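Local coordinates for protein thioesterase (Streptomyces sp. WAC02707, PDB 6VAP) that probably removes stalled or incorrect acyl groups from carrier domains of the borrelidin assembly line by hydrolysing their thioesters, as a type II thioesterase of the alpha/beta-hydrolase fold, at residues R110-G115 with K191-I196; E211-S216 with F223-F228. All blocks are in the same frame, centred on the assembly; numbering follows the deposited sequence.

Both contacts belong to the alpha/beta-hydrolase fold, and their centres lie about 18 Å apart. Helix 99-113, whose final turn enters contact 1, follows the probable nucleophile elbow; the partner segment 191-196 leads from a loop into strand 196-201. Helix 209-213 and strand 223-228 then complete a beta-alpha-beta unit. Contact 1 comes first along the chain and contact 2 after it. They meet at neighbouring strands, where Ile196 O lies 3.1 Å from Thr224 N, a probable hydrogen bond. Contact 1 thus joins the end of helix 99-113 to the loop entering strand 196-201, and contact 2 packs the next helix, with its 3-10 extension, on the neighbouring edge strand 223-228.

Contact 1 (R110-G115 with K191-I196); sequences RFESAG and KLRCPI
Glu112, in the last turn of helix 99-113, puts its carboxylate against the backbone of Leu192, Arg193 and Cys194. Arg193 N is shared by both oxygens, lying 3.1 Å from Glu112 OE1 and equally far from Glu112 OE2; the bond to OE2 is the straighter, with an N-H...O angle of 157°. Cys194 N also donates to Glu112 OE2, at 3.1 Å. All three bonds use syn lone pairs, the sides of the oxygens that face each other, so two successive amides fix the rotation of the carboxylate. Glutamate suits the place because its chain, extended beyond CG (chi2 -154°), spans the gap from helix to loop.

Arg193, long enough to reach back from an exposed position, bends at chi3 and brings a guanidinium face, near its rim, against Glu112 OE1. The oxygen is 3.5 Å from Arg193 NH1, a salt bridge of charge alone with no N-H aimed at it. Leu192 crosses Glu112 at about a right angle, its CD2 3.6 Å from Glu112 CD, and fills the apolar side towards the helix by packing on Phe105 and Ala108. One water donates to Glu112 OE1 and to Lys191 O; another joins Arg193 NH1 to Glu112 O.

Beyond this shell, a Schellman motif ends the helix, its C-prime residue Gly115 taking the positive phi that suits glycine. Thr219 OG1 is hydrogen-bonded to Cys194 O, a further tie on the loop. The buried carboxylate thus has two backbone N-H donors, a water and a nearby guanidinium, surroundings that would probably stabilise its negative charge.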
loop_
_atom_site.group_PDB
_atom_site.type_symbol
_atom_site.label_atom_id
_atom_site.label_comp_id
_atom_site.label_asym_id
_atom_site.label_seq_id
_atom_site.Cartn_x
_atom_site.Cartn_y
_atom_site.Cartn_z
ATOM N N ARG A 110 4.557 -12.237 -4.613
ATOM C CA ARG A 110 3.695 -13.407 -4.775
ATOM C C ARG A 110 3.035 -13.478 -6.159
ATOM O O ARG A 110 2.830 -14.567 -6.706
ATOM C CB ARG A 110 2.650 -13.378 -3.665
ATOM C CG ARG A 110 3.218 -13.715 -2.311
ATOM C CD ARG A 110 2.407 -13.077 -1.200
ATOM N NE ARG A 110 2.789 -13.607 0.130
ATOM C CZ ARG A 110 3.836 -13.161 0.826
ATOM N NH1 ARG A 110 4.630 -12.222 0.320
ATOM N NH2 ARG A 110 4.107 -13.667 2.012
ATOM N N PHE A 111 2.659 -12.336 -6.726
ATOM C CA PHE A 111 2.118 -12.330 -8.077
ATOM C C PHE A 111 3.142 -12.864 -9.057
ATOM O O PHE A 111 2.819 -13.723 -9.881
ATOM C CB PHE A 111 1.673 -10.924 -8.465
ATOM C CG PHE A 111 0.304 -10.560 -7.955
ATOM C CD1 PHE A 111 -0.835 -11.176 -8.473
ATOM C CD2 PHE A 111 0.148 -9.579 -7.008
ATOM C CE1 PHE A 111 -2.086 -10.850 -8.039
ATOM C CE2 PHE A 111 -1.122 -9.221 -6.560
ATOM C CZ PHE A 111 -2.237 -9.861 -7.055
ATOM N N GLU A 112 4.387 -12.379 -8.960
ATOM C CA GLU A 112 5.430 -12.778 -9.897
ATOM C C GLU A 112 5.774 -14.249 -9.749
ATOM O O GLU A 112 5.936 -14.946 -10.753
ATOM C CB GLU A 112 6.675 -11.923 -9.688
ATOM C CG GLU A 112 6.458 -10.427 -9.984
ATOM C CD GLU A 112 7.763 -9.718 -10.395
ATOM O OE1 GLU A 112 8.863 -10.337 -10.273
ATOM O OE2 GLU A 112 7.676 -8.552 -10.853
ATOM N N SER A 113 5.885 -14.747 -8.517
ATOM C CA SER A 113 6.155 -16.175 -8.348
ATOM C C SER A 113 5.033 -17.025 -8.931
ATOM O O SER A 113 5.253 -18.176 -9.337
ATOM C CB SER A 113 6.354 -16.488 -6.870
ATOM O OG SER A 113 7.657 -16.075 -6.458
ATOM N N ALA A 114 3.832 -16.477 -9.018
ATOM C CA ALA A 114 2.710 -17.181 -9.622
ATOM C C ALA A 114 2.620 -16.948 -11.124
ATOM O O ALA A 114 1.652 -17.386 -11.742
ATOM C CB ALA A 114 1.404 -16.772 -8.939
ATOM N N GLY A 115 3.611 -16.285 -11.718
ATOM C CA GLY A 115 3.643 -16.012 -13.140
ATOM C C GLY A 115 2.772 -14.866 -13.592
ATOM O O GLY A 115 2.549 -14.712 -14.797
ATOM N N LYS A 191 14.668 -10.944 -7.211
ATOM C CA LYS A 191 14.261 -9.575 -7.493
ATOM C C LYS A 191 12.947 -9.544 -8.274
ATOM O O LYS A 191 12.606 -10.478 -8.993
ATOM C CB LYS A 191 15.337 -8.842 -8.306
ATOM C CG LYS A 191 16.525 -8.350 -7.467
ATOM C CD LYS A 191 17.428 -7.453 -8.330
ATOM C CE LYS A 191 18.676 -7.061 -7.593
ATOM N NZ LYS A 191 19.565 -6.197 -8.434
ATOM N N LEU A 192 12.221 -8.434 -8.170
ATOM C CA LEU A 192 11.068 -8.253 -9.047
ATOM C C LEU A 192 11.525 -7.960 -10.487
ATOM O O LEU A 192 12.680 -7.635 -10.755
ATOM C CB LEU A 192 10.166 -7.138 -8.506
ATOM C CG LEU A 192 9.552 -7.388 -7.126
ATOM C CD1 LEU A 192 8.919 -6.103 -6.589
ATOM C CD2 LEU A 192 8.515 -8.499 -7.134
ATOM N N ARG A 193 10.667 -8.057 -11.475
ATOM C CA ARG A 193 10.943 -7.585 -12.848
ATOM C C ARG A 193 9.993 -6.447 -13.213
ATOM O O ARG A 193 10.257 -5.744 -14.150
ATOM C CB ARG A 193 10.802 -8.734 -13.845
ATOM C CG ARG A 193 11.744 -9.896 -13.570
ATOM C CD ARG A 193 11.406 -11.121 -14.392
ATOM N NE ARG A 193 11.064 -12.220 -13.507
ATOM C CZ ARG A 193 9.842 -12.446 -13.056
ATOM N NH1 ARG A 193 8.843 -11.698 -13.488
ATOM N NH2 ARG A 193 9.627 -13.437 -12.217
ATOM N N CYS A 194 8.911 -6.273 -12.487
ATOM C CA CYS A 194 7.933 -5.231 -12.809
ATOM C C CYS A 194 8.543 -3.892 -12.482
ATOM O O CYS A 194 9.277 -3.785 -11.576
ATOM C CB CYS A 194 6.699 -5.252 -11.933
ATOM S SG CYS A 194 7.098 -4.975 -10.199
ATOM N N PRO A 195 8.269 -2.616 -13.218
ATOM C CA PRO A 195 8.684 -1.259 -12.843
ATOM C C PRO A 195 8.309 -0.935 -11.405
ATOM O O PRO A 195 7.274 -1.344 -10.891
ATOM C CB PRO A 195 7.926 -0.368 -13.830
ATOM C CG PRO A 195 7.616 -1.265 -15.001
ATOM C CD PRO A 195 7.409 -2.628 -14.414
ATOM N N ILE A 196 9.182 -0.210 -10.739
ATOM C CA ILE A 196 8.919 0.286 -9.404
ATOM C C ILE A 196 9.012 1.798 -9.450
ATOM O O ILE A 196 9.982 2.361 -9.968
ATOM C CB ILE A 196 9.903 -0.281 -8.372
ATOM C CG1 ILE A 196 9.622 -1.762 -8.121
ATOM C CG2 ILE A 196 9.727 0.501 -7.002
ATOM C CD1 ILE A 196 10.523 -2.422 -7.096
HETATM O O HOH W 1 6.443 -13.351 -13.410
HETATM O O HOH W 2 10.028 -12.087 -8.804
#

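Contact 2 (E211-S216 with F223-F228); sequences EARAWS and FTLDTF
The Phe223 ring is packed mainly by aliphatic atoms, and Ser216 CB lies over one of its faces in a CH-pi contact, 3.7 Å from the centroid and 21° off the normal. Phe223 reaches this position with CG anti to its backbone N (chi1 176°). Trp215 CB is 3.6 Å from Phe223 CE1; the indole leads away, and its NE1 bonds to Arg126 O. A second apolar pair joins Leu225 CD1 to Ala212 CB at 4.0 Å, where a small alanine lets the helix come close.

Arg213, bent at chi2 and chi3, sets a guanidinium face against Leu225 CD2, 3.8 Å from Arg213 NE. Its CD lies 3.9 Å from Phe223 CE2, with guanidinium and ring planes 62° apart, not stacked. Arginine suits this exposed rim: its aliphatic part packs while its charged end stays at the surface.

No direct hydrogen bond joins the segments. Within 211-216, Ser216 OG and N both bond to Arg213 O, helping to orient the CB that meets the ring. A water bridges Leu225 N and, weakly, Arg213 NH1.

Phe223 and Leu225 also touch Ala198 of the adjacent parallel strand 196-201; their contacts with 212-216 pack the helix of this beta-alpha-beta unit on strand 223-228, one of the sheet's two outermost strands.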
loop_
_atom_site.group_PDB
_atom_site.type_symbol
_atom_site.label_atom_id
_atom_site.label_comp_id
_atom_site.label_asym_id
_atom_site.label_seq_id
_atom_site.Cartn_x
_atom_site.Cartn_y
_atom_site.Cartn_z
ATOM N N GLU A 211 16.994 5.601 1.625
ATOM C CA GLU A 211 16.046 4.531 1.935
ATOM C C GLU A 211 15.012 4.385 0.828
ATOM O O GLU A 211 14.643 3.258 0.434
ATOM C CB GLU A 211 15.355 4.797 3.276
ATOM C CG GLU A 211 16.228 4.461 4.465
ATOM C CD GLU A 211 15.618 4.905 5.779
ATOM O OE1 GLU A 211 14.808 5.852 5.778
ATOM O OE2 GLU A 211 15.944 4.310 6.807
ATOM N N ALA A 212 14.603 5.527 0.256
ATOM C CA ALA A 212 13.631 5.485 -0.821
ATOM C C ALA A 212 14.284 5.024 -2.105
ATOM O O ALA A 212 13.739 4.192 -2.815
ATOM C CB ALA A 212 12.971 6.848 -1.010
ATOM N N ARG A 213 15.457 5.547 -2.415
ATOM C CA ARG A 213 16.158 5.155 -3.630
ATOM C C ARG A 213 16.482 3.664 -3.606
ATOM O O ARG A 213 16.610 3.046 -4.661
ATOM C CB ARG A 213 17.428 6.034 -3.791
ATOM C CG ARG A 213 18.316 5.674 -4.969
ATOM C CD ARG A 213 17.715 6.143 -6.275
ATOM N NE ARG A 213 17.520 7.592 -6.310
ATOM C CZ ARG A 213 17.137 8.270 -7.389
ATOM N NH1 ARG A 213 16.907 7.634 -8.532
ATOM N NH2 ARG A 213 16.983 9.588 -7.326
ATOM N N ALA A 214 16.644 3.071 -2.421
ATOM C CA ALA A 214 17.033 1.674 -2.351
ATOM C C ALA A 214 15.953 0.773 -2.929
ATOM O O ALA A 214 16.239 -0.383 -3.239
ATOM C CB ALA A 214 17.336 1.286 -0.914
ATOM N N TRP A 215 14.732 1.276 -3.143
ATOM C CA TRP A 215 13.742 0.456 -3.827
ATOM C C TRP A 215 14.245 0.016 -5.188
ATOM O O TRP A 215 13.817 -1.023 -5.686
ATOM C CB TRP A 215 12.434 1.206 -3.969
ATOM C CG TRP A 215 11.542 1.175 -2.764
ATOM C CD1 TRP A 215 11.414 2.188 -1.800
ATOM C CD2 TRP A 215 10.601 0.169 -2.390
ATOM N NE1 TRP A 215 10.454 1.855 -0.872
ATOM C CE2 TRP A 215 9.961 0.615 -1.191
ATOM C CE3 TRP A 215 10.285 -1.093 -2.892
ATOM C CZ2 TRP A 215 8.996 -0.158 -0.531
ATOM C CZ3 TRP A 215 9.329 -1.828 -2.262
ATOM C CH2 TRP A 215 8.692 -1.377 -1.091
ATOM N N SER A 216 15.145 0.777 -5.799
ATOM C CA SER A 216 15.702 0.393 -7.088
ATOM C C SER A 216 16.416 -0.953 -7.040
ATOM O O SER A 216 16.608 -1.582 -8.089
ATOM C CB SER A 216 16.696 1.473 -7.558
ATOM O OG SER A 216 17.885 1.473 -6.780
ATOM N N PHE A 223 13.200 1.853 -12.765
ATOM C CA PHE A 223 12.948 2.476 -11.475
ATOM C C PHE A 223 12.861 3.992 -11.617
ATOM O O PHE A 223 13.641 4.626 -12.333
ATOM C CB PHE A 223 14.026 2.125 -10.467
ATOM C CG PHE A 223 13.847 2.831 -9.141
ATOM C CD1 PHE A 223 12.920 2.395 -8.251
ATOM C CD2 PHE A 223 14.597 3.946 -8.823
ATOM C CE1 PHE A 223 12.701 3.072 -7.002
ATOM C CE2 PHE A 223 14.407 4.626 -7.611
ATOM C CZ PHE A 223 13.481 4.181 -6.711
ATOM N N THR A 224 11.905 4.584 -10.924
ATOM C CA THR A 224 11.764 6.032 -10.912
ATOM C C THR A 224 11.425 6.440 -9.487
ATOM O O THR A 224 10.711 5.728 -8.777
ATOM C CB THR A 224 10.689 6.530 -11.911
ATOM O OG1 THR A 224 9.444 5.866 -11.665
ATOM C CG2 THR A 224 11.117 6.246 -13.354
ATOM N N LEU A 225 11.982 7.559 -9.056
ATOM C CA LEU A 225 11.733 8.099 -7.733
ATOM C C LEU A 225 11.311 9.546 -7.883
ATOM O O LEU A 225 12.016 10.335 -8.524
ATOM C CB LEU A 225 12.963 8.023 -6.865
ATOM C CG LEU A 225 12.893 8.733 -5.514
ATOM C CD1 LEU A 225 11.806 8.158 -4.636
ATOM C CD2 LEU A 225 14.247 8.655 -4.806
ATOM N N ASP A 226 10.166 9.896 -7.288
ATOM C CA ASP A 226 9.639 11.257 -7.323
ATOM C C ASP A 226 9.527 11.755 -5.893
ATOM O O ASP A 226 8.978 11.043 -5.045
ATOM C CB ASP A 226 8.254 11.342 -7.992
ATOM C CG ASP A 226 8.339 11.523 -9.493
ATOM O OD1 ASP A 226 8.996 12.496 -9.949
ATOM O OD2 ASP A 226 7.730 10.721 -10.226
ATOM N N THR A 227 10.053 12.948 -5.629
ATOM C CA THR A 227 10.033 13.566 -4.312
ATOM C C THR A 227 9.044 14.720 -4.332
ATOM O O THR A 227 8.960 15.475 -5.309
ATOM C CB THR A 227 11.442 14.066 -3.925
ATOM O OG1 THR A 227 12.363 12.963 -4.075
ATOM C CG2 THR A 227 11.450 14.592 -2.556
ATOM N N PHE A 228 8.340 14.884 -3.224
ATOM C CA PHE A 228 7.326 15.916 -3.078
ATOM C C PHE A 228 7.587 16.766 -1.836
ATOM O O PHE A 228 8.136 16.283 -0.830
ATOM C CB PHE A 228 5.944 15.284 -2.980
ATOM C CG PHE A 228 5.607 14.385 -4.138
ATOM C CD1 PHE A 228 6.112 13.096 -4.188
ATOM C CD2 PHE A 228 4.784 14.847 -5.199
ATOM C CE1 PHE A 228 5.801 12.260 -5.304
ATOM C CE2 PHE A 228 4.441 14.039 -6.221
ATOM C CZ PHE A 228 4.975 12.710 -6.292
HETATM O O HOH W 3 14.460 8.698 -10.594
#